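Local coordinates for dihydroxyacetone kinase (Citrobacter freundii, PDB 1UN8), which catalyses the ATP-dependent phosphorylation of dihydroxyacetone to dihydroxyacetone phosphate, a step of glycerol fermentation, and works as a homodimer, at residues T155-K160 / K316-E321; N232-V237 / T273-S278; R253-I258 / T306-E311; S283-L288 / V331-I336. All coordinates share one frame; numbering follows the deposited sequence.

Interaction 1. Residues T155-K160 / K316-E321; sequences TILVHK and KALLTE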
# COMPACT_ATOMS: atom_id res chain seq x y z
N THR A 155 10.90 14.74 -4.07
CA THR A 155 10.23 15.84 -4.73
C THR A 155 9.13 16.44 -3.86
O THR A 155 9.01 17.66 -3.78
CB THR A 155 9.60 15.39 -6.08
OG1 THR A 155 10.62 14.91 -6.97
CG2 THR A 155 8.85 16.56 -6.72
N ILE A 156 8.33 15.61 -3.21
CA ILE A 156 7.25 16.15 -2.41
C ILE A 156 7.76 16.95 -1.22
O ILE A 156 7.06 17.83 -0.72
CB ILE A 156 6.28 15.05 -1.91
CG1 ILE A 156 7.03 14.07 -1.01
CG2 ILE A 156 5.59 14.38 -3.10
CD1 ILE A 156 6.21 13.63 0.20
N LEU A 157 8.97 16.66 -0.75
CA LEU A 157 9.49 17.44 0.36
C LEU A 157 9.74 18.84 -0.19
O LEU A 157 9.68 19.82 0.55
CB LEU A 157 10.78 16.84 0.90
CG LEU A 157 10.64 15.47 1.55
CD1 LEU A 157 12.00 15.08 2.13
CD2 LEU A 157 9.57 15.49 2.63
N VAL A 158 10.00 18.92 -1.49
CA VAL A 158 10.23 20.20 -2.13
C VAL A 158 8.89 20.93 -2.23
O VAL A 158 8.82 22.14 -2.02
CB VAL A 158 10.86 20.02 -3.53
CG1 VAL A 158 10.96 21.36 -4.24
CG2 VAL A 158 12.26 19.43 -3.39
N HIS A 159 7.83 20.19 -2.54
CA HIS A 159 6.51 20.80 -2.64
C HIS A 159 6.18 21.45 -1.29
O HIS A 159 5.69 22.56 -1.22
CB HIS A 159 5.42 19.76 -2.95
CG HIS A 159 5.45 19.23 -4.35
ND1 HIS A 159 6.21 19.80 -5.35
CD2 HIS A 159 4.75 18.23 -4.93
CE1 HIS A 159 5.97 19.18 -6.49
NE2 HIS A 159 5.09 18.22 -6.26
N LYS A 160 6.47 20.71 -0.22
CA LYS A 160 6.18 21.16 1.14
C LYS A 160 6.80 22.52 1.46
O LYS A 160 6.13 23.41 1.99
CB LYS A 160 6.70 20.12 2.14
CG LYS A 160 6.10 20.25 3.54
CD LYS A 160 4.58 20.16 3.48
CE LYS A 160 3.97 20.22 4.88
NZ LYS A 160 4.23 21.51 5.57
N LYS A 316 10.95 24.17 9.94
CA LYS A 316 9.76 24.96 10.23
C LYS A 316 8.70 24.66 9.18
O LYS A 316 7.55 24.39 9.51
CB LYS A 316 10.10 26.46 10.20
CG LYS A 316 8.93 27.39 10.46
CD LYS A 316 9.30 28.85 10.20
CE LYS A 316 10.41 29.34 11.13
NZ LYS A 316 10.72 30.79 10.98
N ALA A 317 9.12 24.69 7.92
CA ALA A 317 8.22 24.43 6.79
C ALA A 317 7.69 23.00 6.71
O ALA A 317 6.56 22.77 6.26
CB ALA A 317 8.92 24.81 5.49
N LEU A 318 8.50 22.03 7.12
CA LEU A 318 8.05 20.65 7.08
C LEU A 318 6.93 20.40 8.07
O LEU A 318 5.93 19.76 7.74
CB LEU A 318 9.20 19.69 7.40
CG LEU A 318 10.25 19.39 6.34
CD1 LEU A 318 11.16 18.27 6.85
CD2 LEU A 318 9.56 18.97 5.04
N LEU A 319 7.09 20.93 9.27
CA LEU A 319 6.13 20.73 10.34
C LEU A 319 4.82 21.51 10.28
O LEU A 319 3.94 21.28 11.09
CB LEU A 319 6.81 21.00 11.67
CG LEU A 319 8.08 20.15 11.84
CD1 LEU A 319 8.85 20.65 13.02
CD2 LEU A 319 7.71 18.68 12.02
N THR A 320 4.68 22.42 9.33
CA THR A 320 3.45 23.19 9.23
C THR A 320 2.33 22.35 8.69
O THR A 320 2.52 21.57 7.77
CB THR A 320 3.63 24.41 8.32
OG1 THR A 320 3.97 23.98 7.00
CG2 THR A 320 4.73 25.31 8.85
N GLU A 321 1.14 22.49 9.27
CA GLU A 321 0.00 21.72 8.79
C GLU A 321 -0.39 22.24 7.42
O GLU A 321 -0.24 23.43 7.14
CB GLU A 321 -1.19 21.86 9.74
CG GLU A 321 -0.91 21.49 11.18
CD GLU A 321 -2.15 21.60 12.06
OE1 GLU A 321 -2.81 22.67 12.06
OE2 GLU A 321 -2.47 20.61 12.76
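Ala317, the first residue of 316-321 to meet 155-160, offers its carbonyl oxygen to the ammonium group of Lys160: NZ lies 2.7 Å from Ala317 O and almost in line with the C=O bond, at a C=O...N angle of 163°. This carbonyl stands in the last turn of helix 314-319. Leu318 comes next and serves twice. Its O takes a weak bond from Lys160 NZ at 3.3 Å, while its side chain turns back to the other helix, CD2 packing against Lys160 CG at 4.0 Å and against Leu157 CD2 at 4.2 Å. Thr320, in the loop that follows, completes the contact. Lys160 NZ gives a bond of 2.8 Å to Thr320 O, somewhat out of the carbonyl plane. Thr320 OG1, 2.9 Å from the same NZ, is itself a donor to Ala317 O at 3.0 Å, approaching from above that carbonyl's plane, so the oxygen of Ala317 is shared by two donors.

Bends at chi2 (57°) and chi4 (63°) turn NZ in among these carbonyls. Trp327 adds a cation-pi contact to the same residue. The arrangement resembles the way a cationic group can satisfy carbonyls at the C-terminal end of a helix; here the group comes from a separate helix. The positive charge would be stabilised by the helix dipole and by the gathered carbonyl oxygens, and in return it ties helix 314-319 to helix 155-167 at a buried spot.

Interaction 2. Residues N232-V237 / T273-S278; sequences NSAQVV and TRELAS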
# COMPACT_ATOMS: atom_id res chain seq x y z
N ASN A 232 17.66 -9.39 2.67
CA ASN A 232 17.68 -9.16 4.10
C ASN A 232 17.47 -7.69 4.43
O ASN A 232 18.25 -6.84 4.02
CB ASN A 232 19.01 -9.64 4.68
CG ASN A 232 19.11 -9.37 6.17
OD1 ASN A 232 19.30 -8.22 6.59
ND2 ASN A 232 18.96 -10.42 6.97
N SER A 233 16.41 -7.40 5.18
CA SER A 233 16.07 -6.02 5.53
C SER A 233 17.20 -5.21 6.16
O SER A 233 17.42 -4.06 5.79
CB SER A 233 14.83 -6.01 6.44
OG SER A 233 15.03 -6.79 7.61
N ALA A 234 17.92 -5.80 7.11
CA ALA A 234 18.99 -5.07 7.77
C ALA A 234 20.15 -4.74 6.83
O ALA A 234 20.66 -3.61 6.81
CB ALA A 234 19.49 -5.86 8.95
N GLN A 235 20.57 -5.73 6.05
CA GLN A 235 21.67 -5.53 5.14
C GLN A 235 21.27 -4.50 4.11
O GLN A 235 22.01 -3.54 3.85
CB GLN A 235 22.05 -6.86 4.49
CG GLN A 235 22.68 -7.84 5.49
CD GLN A 235 22.91 -9.22 4.91
OE1 GLN A 235 23.58 -9.37 3.89
NE2 GLN A 235 22.35 -10.24 5.56
N VAL A 236 20.10 -4.67 3.52
CA VAL A 236 19.62 -3.73 2.51
C VAL A 236 19.52 -2.31 3.06
O VAL A 236 19.99 -1.37 2.43
CB VAL A 236 18.26 -4.18 1.94
CG1 VAL A 236 17.74 -3.13 0.96
CG2 VAL A 236 18.42 -5.52 1.25
N VAL A 237 18.91 -2.14 4.23
CA VAL A 237 18.79 -0.79 4.77
C VAL A 237 20.12 -0.16 5.15
O VAL A 237 20.33 1.03 4.92
CB VAL A 237 17.82 -0.76 5.98
CG1 VAL A 237 17.91 0.58 6.70
CG2 VAL A 237 16.41 -0.97 5.49
N THR A 273 11.22 0.16 8.82
CA THR A 273 11.25 1.30 9.72
C THR A 273 12.12 0.97 10.93
O THR A 273 12.87 1.81 11.41
CB THR A 273 9.84 1.67 10.17
OG1 THR A 273 9.06 2.08 9.04
CG2 THR A 273 9.89 2.80 11.19
N ARG A 274 12.04 -0.26 11.41
CA ARG A 274 12.84 -0.65 12.55
C ARG A 274 14.33 -0.65 12.21
O ARG A 274 15.15 -0.23 13.02
CB ARG A 274 12.45 -2.04 13.04
CG ARG A 274 13.34 -2.56 14.16
CD ARG A 274 13.07 -4.02 14.44
NE ARG A 274 14.01 -4.59 15.40
CZ ARG A 274 15.33 -4.64 15.21
NH1 ARG A 274 15.87 -4.15 14.10
NH2 ARG A 274 16.10 -5.19 16.14
N GLU A 275 14.66 -1.14 11.02
CA GLU A 275 16.05 -1.19 10.57
C GLU A 275 16.63 0.21 10.52
O GLU A 275 17.74 0.46 11.02
CB GLU A 275 16.13 -1.85 9.18
CG GLU A 275 15.49 -3.23 9.09
CD GLU A 275 16.22 -4.29 9.89
OE1 GLU A 275 16.97 -3.93 10.82
OE2 GLU A 275 16.04 -5.48 9.59
N LEU A 276 15.88 1.14 9.93
CA LEU A 276 16.32 2.52 9.82
C LEU A 276 16.60 3.09 11.20
O LEU A 276 17.59 3.79 11.40
CB LEU A 276 15.26 3.38 9.13
CG LEU A 276 15.64 4.87 9.10
CD1 LEU A 276 16.68 5.13 8.02
CD2 LEU A 276 14.41 5.70 8.83
N ALA A 277 15.71 2.81 12.14
CA ALA A 277 15.85 3.32 13.51
C ALA A 277 17.08 2.75 14.20
O ALA A 277 17.57 3.32 15.18
CB ALA A 277 14.60 2.99 14.31
N SER A 278 17.57 1.63 13.71
CA SER A 278 18.74 0.99 14.29
C SER A 278 19.99 1.21 13.44
O SER A 278 21.05 0.66 13.74
CB SER A 278 18.50 -0.51 14.43
OG SER A 278 17.28 -0.75 15.11
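Ser233 OG donates to Glu275 OE2 at 2.6 Å, the one hydrogen bond between 232-237 and 273-278. Helix 266-277 is the crossover helix between the neighbouring parallel strands 254-260 and 285-292, a beta-alpha-beta unit of the DhaK domain; helix 233-247 precedes strand 254-260. The short helical segments 233-237 and 273-277 cross at -56°, with their axes 9.2 Å apart at closest approach.

Glu275 does most of the work. Its chain folds at chi2 (-68°), bringing the carboxylate over the first turn of helix 233-247. The serine proton arrives at the anti lone pair of OE2, on the side away from OE1. Ala234 N is also close to Glu275 OE2, at 3.1 Å, but the angle is too poor for a hydrogen bond. The methyl of Ala234 sits beside the carboxylate, with CB 3.5 Å from Glu275 OE2. The charge lies by the N-terminal end of a helix, where the dipole would tend to stabilise it, and Arg274 NH1 forms a salt bridge with the other oxygen, OE1.

Nearer the backbone the contact turns apolar: Val237 CB packs on Glu275 CB at 3.8 Å, and the two side chains run obliquely past each other. Leu276 touches Val256 and Leu288 of the sheet. The second subunit borders the contact, where its Asn7 packs on Ser233, Ala234 and Glu275, and its Asp15 pairs with Arg274. Asn232 is the N-cap of helix 233-247: its OD1 accepts from Gln235 N at 2.8 Å, with an N-H...O angle of 168°.

Interaction 3. Residues R253-I258 / T306-E311; sequences RLAVMI and TAIVLE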
# COMPACT_ATOMS: atom_id res chain seq x y z
N ARG A 253 20.94 17.79 11.88
CA ARG A 253 19.74 17.02 12.14
C ARG A 253 19.08 16.64 10.81
O ARG A 253 19.30 17.29 9.78
CB ARG A 253 18.77 17.81 13.02
CG ARG A 253 19.37 18.26 14.36
CD ARG A 253 20.14 17.14 15.04
NE ARG A 253 19.27 16.06 15.50
CZ ARG A 253 19.72 14.94 16.06
NH1 ARG A 253 21.03 14.76 16.21
NH2 ARG A 253 18.87 14.00 16.47
N LEU A 254 18.27 15.58 10.85
CA LEU A 254 17.61 15.07 9.66
C LEU A 254 16.17 14.61 9.84
O LEU A 254 15.76 14.12 10.88
CB LEU A 254 18.38 13.84 9.11
CG LEU A 254 19.87 13.97 8.80
CD1 LEU A 254 20.53 12.60 8.77
CD2 LEU A 254 20.08 14.68 7.48
N ALA A 255 15.43 14.78 8.77
CA ALA A 255 14.06 14.31 8.69
C ALA A 255 14.17 13.18 7.65
O ALA A 255 14.77 13.39 6.60
CB ALA A 255 13.09 15.39 8.22
N VAL A 256 13.61 12.00 7.91
CA VAL A 256 13.70 10.91 6.95
C VAL A 256 12.32 10.41 6.54
O VAL A 256 11.47 10.13 7.39
CB VAL A 256 14.52 9.72 7.53
CG1 VAL A 256 14.41 8.50 6.64
CG2 VAL A 256 15.98 10.14 7.69
N MET A 257 12.12 10.30 5.23
CA MET A 257 10.86 9.82 4.71
C MET A 257 10.97 8.38 4.18
O MET A 257 11.77 8.09 3.28
CB MET A 257 10.37 10.74 3.60
CG MET A 257 9.22 10.18 2.79
SD MET A 257 8.52 11.38 1.64
CE MET A 257 9.97 11.84 0.69
N ILE A 258 10.19 7.48 4.77
CA ILE A 258 10.15 6.07 4.37
C ILE A 258 8.94 5.92 3.45
O ILE A 258 7.79 5.89 3.90
CB ILE A 258 10.00 5.14 5.58
CG1 ILE A 258 11.08 5.45 6.62
CG2 ILE A 258 10.10 3.69 5.15
CD1 ILE A 258 10.55 5.71 8.01
N THR A 306 14.34 8.84 1.95
CA THR A 306 14.73 10.21 1.63
C THR A 306 15.15 10.97 2.89
O THR A 306 14.41 11.02 3.87
CB THR A 306 13.60 11.01 0.99
OG1 THR A 306 13.23 10.42 -0.25
CG2 THR A 306 14.06 12.43 0.74
N ALA A 307 16.35 11.53 2.85
CA ALA A 307 16.87 12.31 3.97
C ALA A 307 16.96 13.77 3.53
O ALA A 307 17.47 14.07 2.45
CB ALA A 307 18.25 11.80 4.37
N ILE A 308 16.41 14.65 4.35
CA ILE A 308 16.46 16.09 4.10
C ILE A 308 17.14 16.75 5.30
O ILE A 308 16.79 16.48 6.45
CB ILE A 308 15.06 16.70 3.93
CG1 ILE A 308 15.18 18.21 3.80
CG2 ILE A 308 14.16 16.33 5.11
CD1 ILE A 308 14.53 18.77 2.56
N VAL A 309 18.13 17.60 5.03
CA VAL A 309 18.88 18.29 6.08
C VAL A 309 18.03 19.38 6.69
O VAL A 309 17.48 20.22 5.99
CB VAL A 309 20.17 18.91 5.53
CG1 VAL A 309 20.93 19.61 6.65
CG2 VAL A 309 21.04 17.84 4.89
N LEU A 310 17.92 19.38 8.02
CA LEU A 310 17.13 20.38 8.70
C LEU A 310 17.93 21.64 9.03
O LEU A 310 18.34 21.86 10.17
CB LEU A 310 16.54 19.78 9.98
CG LEU A 310 15.67 18.54 9.77
CD1 LEU A 310 15.21 18.00 11.12
CD2 LEU A 310 14.48 18.91 8.90
N GLU A 311 18.17 22.45 8.02
CA GLU A 311 18.90 23.70 8.19
C GLU A 311 17.93 24.83 7.88
O GLU A 311 17.04 24.69 7.03
CB GLU A 311 20.11 23.79 7.24
CG GLU A 311 21.27 22.82 7.50
CD GLU A 311 22.01 23.08 8.81
OE1 GLU A 311 22.28 24.26 9.12
OE2 GLU A 311 22.34 22.11 9.53
O HOH W 1 11.57 8.20 0.25
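Thr306 packs beside Met257 in the antiparallel pair of strands 254-260 and 301-309, part of the mixed sheet of the DhaK domain. Their side chains point the same way, and Met257, extended to SD and then bent at chi3 (56°), curls its CE back to within 3.7 Å of Thr306 CB. The main chains of this hydrogen-bonded pair join twice: Met257 N to Thr306 O at 2.8 Å, and Thr306 N to Met257 O. Ser188 bonds to Thr306 OG1 from strand 186-192.

Ala255 faces Ile308 in the next hydrogen-bonded pair, where its small CB meets Ile308 CG2 at 3.4 Å on the same face as Met257 and Thr306. Leu157 and Leu318 pack onto this face from two helices. Val256 and Ala307 take the other face.

Leu310 continues the pairing after Val309. Its N binds Arg253 O almost straight at 175°, although the donor stands above that carbonyl's plane. Leu310 is the centre of an inverse gamma turn; its side chain meets the neighbouring strand, CD2 against Ala255 CB at 3.8 Å. Beside Met257 and Thr306, one water bridges the strands, 3.0 Å from Met257 O and 2.8 Å from Thr306 OG1.

Interaction 4. Residues S283-L288 / V331-I336; sequences SRIDWL and VPPREI
Trp287 lays its indole alongside Pro332 where the loop 331-336 runs up against strand 285-292, an outermost strand of the mixed sheet of the DhaK domain within this chain. A single antiparallel bridge, between Leu288 and Val331, joins the loop to that strand: Leu288 N gives a bond of 2.7 Å to Val331 O, and Val331 N returns one of 2.9 Å to Leu288 O.

Followed outward, the tryptophan leaves the backbone with CB directed away from the loop. Chi1 (-54°) sets CG anti to the carbonyl carbon, and chi2 near 96° turns the six-membered ring back to the proline. Trp287 CE3 is then 3.7 Å from Pro332 CD, and Trp287 CZ3, farther out, meets Pro332 CG at 3.4 Å. Trp287 CH2 still grazes Pro332 CG at 4.1 Å. The approach is oblique to the ring. On the five-membered side, NE1 is held by Glu315, which fixes the indole from the side of helix 314-319.

Beside this pair, Leu288 and Pro333 cross at about a right angle, Leu288 CD1 reaching Pro333 CB at 4.0 Å. Asp286 turns its carboxylate from the loop to a salt bridge with Arg253. The second subunit adjoins the contact: its Ile22 packs on Leu288 and its Ser24 on Val331, while Arg334 hydrogen-bonds to the carbonyl of that same Ser24. Within the loop, Val331 CG1 lies against one face of the Arg334 guanidinium, 3.0 Å above its plane and offset toward the rim.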
# COMPACT_ATOMS: atom_id res chain seq x y z
N SER A 283 21.01 8.37 15.23
CA SER A 283 21.30 9.49 16.13
C SER A 283 21.09 10.89 15.57
O SER A 283 21.24 11.86 16.30
CB SER A 283 22.73 9.38 16.65
OG SER A 283 23.67 9.47 15.60
N ARG A 284 20.74 11.02 14.29
CA ARG A 284 20.56 12.34 13.70
C ARG A 284 19.14 12.58 13.24
O ARG A 284 18.84 13.63 12.69
CB ARG A 284 21.51 12.51 12.52
CG ARG A 284 22.97 12.31 12.88
CD ARG A 284 23.87 12.35 11.66
NE ARG A 284 23.69 13.57 10.89
CZ ARG A 284 24.25 13.79 9.71
NH1 ARG A 284 25.03 12.87 9.16
NH2 ARG A 284 24.02 14.92 9.06
N ILE A 285 18.27 11.60 13.46
CA ILE A 285 16.88 11.70 13.06
C ILE A 285 16.00 12.39 14.09
O ILE A 285 15.97 11.98 15.25
CB ILE A 285 16.25 10.31 12.82
CG1 ILE A 285 17.19 9.43 11.99
CG2 ILE A 285 14.91 10.48 12.11
CD1 ILE A 285 16.81 9.22 10.60
N ASP A 286 15.26 13.41 13.67
CA ASP A 286 14.36 14.11 14.59
C ASP A 286 12.93 13.92 14.13
O ASP A 286 11.99 14.20 14.86
CB ASP A 286 14.67 15.62 14.67
CG ASP A 286 15.98 15.91 15.37
OD1 ASP A 286 16.33 15.16 16.31
OD2 ASP A 286 16.66 16.89 15.00
N TRP A 287 12.78 13.45 12.89
CA TRP A 287 11.45 13.22 12.35
C TRP A 287 11.39 12.08 11.33
O TRP A 287 12.33 11.87 10.56
CB TRP A 287 10.88 14.48 11.70
CG TRP A 287 10.87 15.70 12.59
CD1 TRP A 287 11.82 16.69 12.64
CD2 TRP A 287 9.87 16.05 13.55
NE1 TRP A 287 11.47 17.63 13.57
CE2 TRP A 287 10.28 17.26 14.15
CE3 TRP A 287 8.68 15.46 13.97
CZ2 TRP A 287 9.54 17.89 15.15
CZ3 TRP A 287 7.94 16.08 14.97
CH2 TRP A 287 8.37 17.29 15.55
N LEU A 288 10.28 11.35 11.34
CA LEU A 288 10.02 10.29 10.37
C LEU A 288 8.78 10.70 9.59
O LEU A 288 7.82 11.21 10.16
CB LEU A 288 9.74 8.96 11.05
CG LEU A 288 10.91 8.16 11.61
CD1 LEU A 288 10.39 6.83 12.10
CD2 LEU A 288 11.97 7.94 10.54
N VAL A 331 6.63 12.52 12.43
CA VAL A 331 6.61 12.05 13.80
C VAL A 331 8.01 11.69 14.28
O VAL A 331 8.80 11.09 13.57
CB VAL A 331 5.71 10.80 13.95
CG1 VAL A 331 5.74 10.28 15.39
CG2 VAL A 331 4.28 11.13 13.52
N PRO A 332 8.35 12.08 15.51
CA PRO A 332 9.68 11.76 16.02
C PRO A 332 9.74 10.25 16.24
O PRO A 332 8.79 9.67 16.75
CB PRO A 332 9.73 12.50 17.36
CG PRO A 332 8.74 13.60 17.19
CD PRO A 332 7.62 12.95 16.45
N PRO A 333 10.84 9.59 15.84
CA PRO A 333 10.88 8.15 16.06
C PRO A 333 10.70 7.89 17.55
O PRO A 333 11.53 8.31 18.35
CB PRO A 333 12.26 7.76 15.56
CG PRO A 333 13.07 8.98 15.82
CD PRO A 333 12.15 10.08 15.35
N ARG A 334 9.62 7.21 17.92
CA ARG A 334 9.36 6.92 19.33
C ARG A 334 10.26 5.82 19.82
O ARG A 334 10.71 5.00 19.03
CB ARG A 334 7.91 6.48 19.52
CG ARG A 334 6.90 7.24 18.71
CD ARG A 334 6.88 8.69 19.06
NE ARG A 334 5.67 9.32 18.58
CZ ARG A 334 5.35 10.60 18.78
NH1 ARG A 334 6.17 11.38 19.48
NH2 ARG A 334 4.21 11.08 18.30
N GLU A 335 10.54 5.81 21.12
CA GLU A 335 11.37 4.74 21.66
C GLU A 335 10.39 3.62 22.02
O GLU A 335 9.20 3.86 22.25
CB GLU A 335 12.17 5.19 22.89
CG GLU A 335 11.39 5.21 24.19
CD GLU A 335 12.27 5.54 25.39
OE1 GLU A 335 12.84 6.65 25.42
OE2 GLU A 335 12.39 4.69 26.30
N ILE A 336 10.89 2.40 22.06
CA ILE A 336 10.03 1.27 22.35
C ILE A 336 9.97 0.97 23.85
O ILE A 336 10.82 0.27 24.40
CB ILE A 336 10.53 0.02 21.60
CG1 ILE A 336 11.05 0.44 20.21
CG2 ILE A 336 9.38 -1.00 21.49
CD1 ILE A 336 10.71 -0.48 19.09

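In the fold
All four contacts gather round one sheet of the DhaK domain. Interaction 3 joins strands 254-260 and 301-309 inside it; interaction 4, centred 11 Å away, adds the loop 331-336 beside the neighbouring strand 285-292. Interaction 1, its centre also 11 Å away, packs helices 155-167 and 314-319 on the face bearing Ala255 and Met257. Helix 266-277 of interaction 2 packs on the other face. Interactions 1 and 2 are 25 Å apart, with the sheet between them. Along the chain, interaction 1 spans interactions 2 and 3, whose segments alternate; interaction 4 follows interaction 2 and alternates with interactions 1 and 3. Interactions 2 and 4 both touch the second subunit, so the sheet links core packing with the dimer interface.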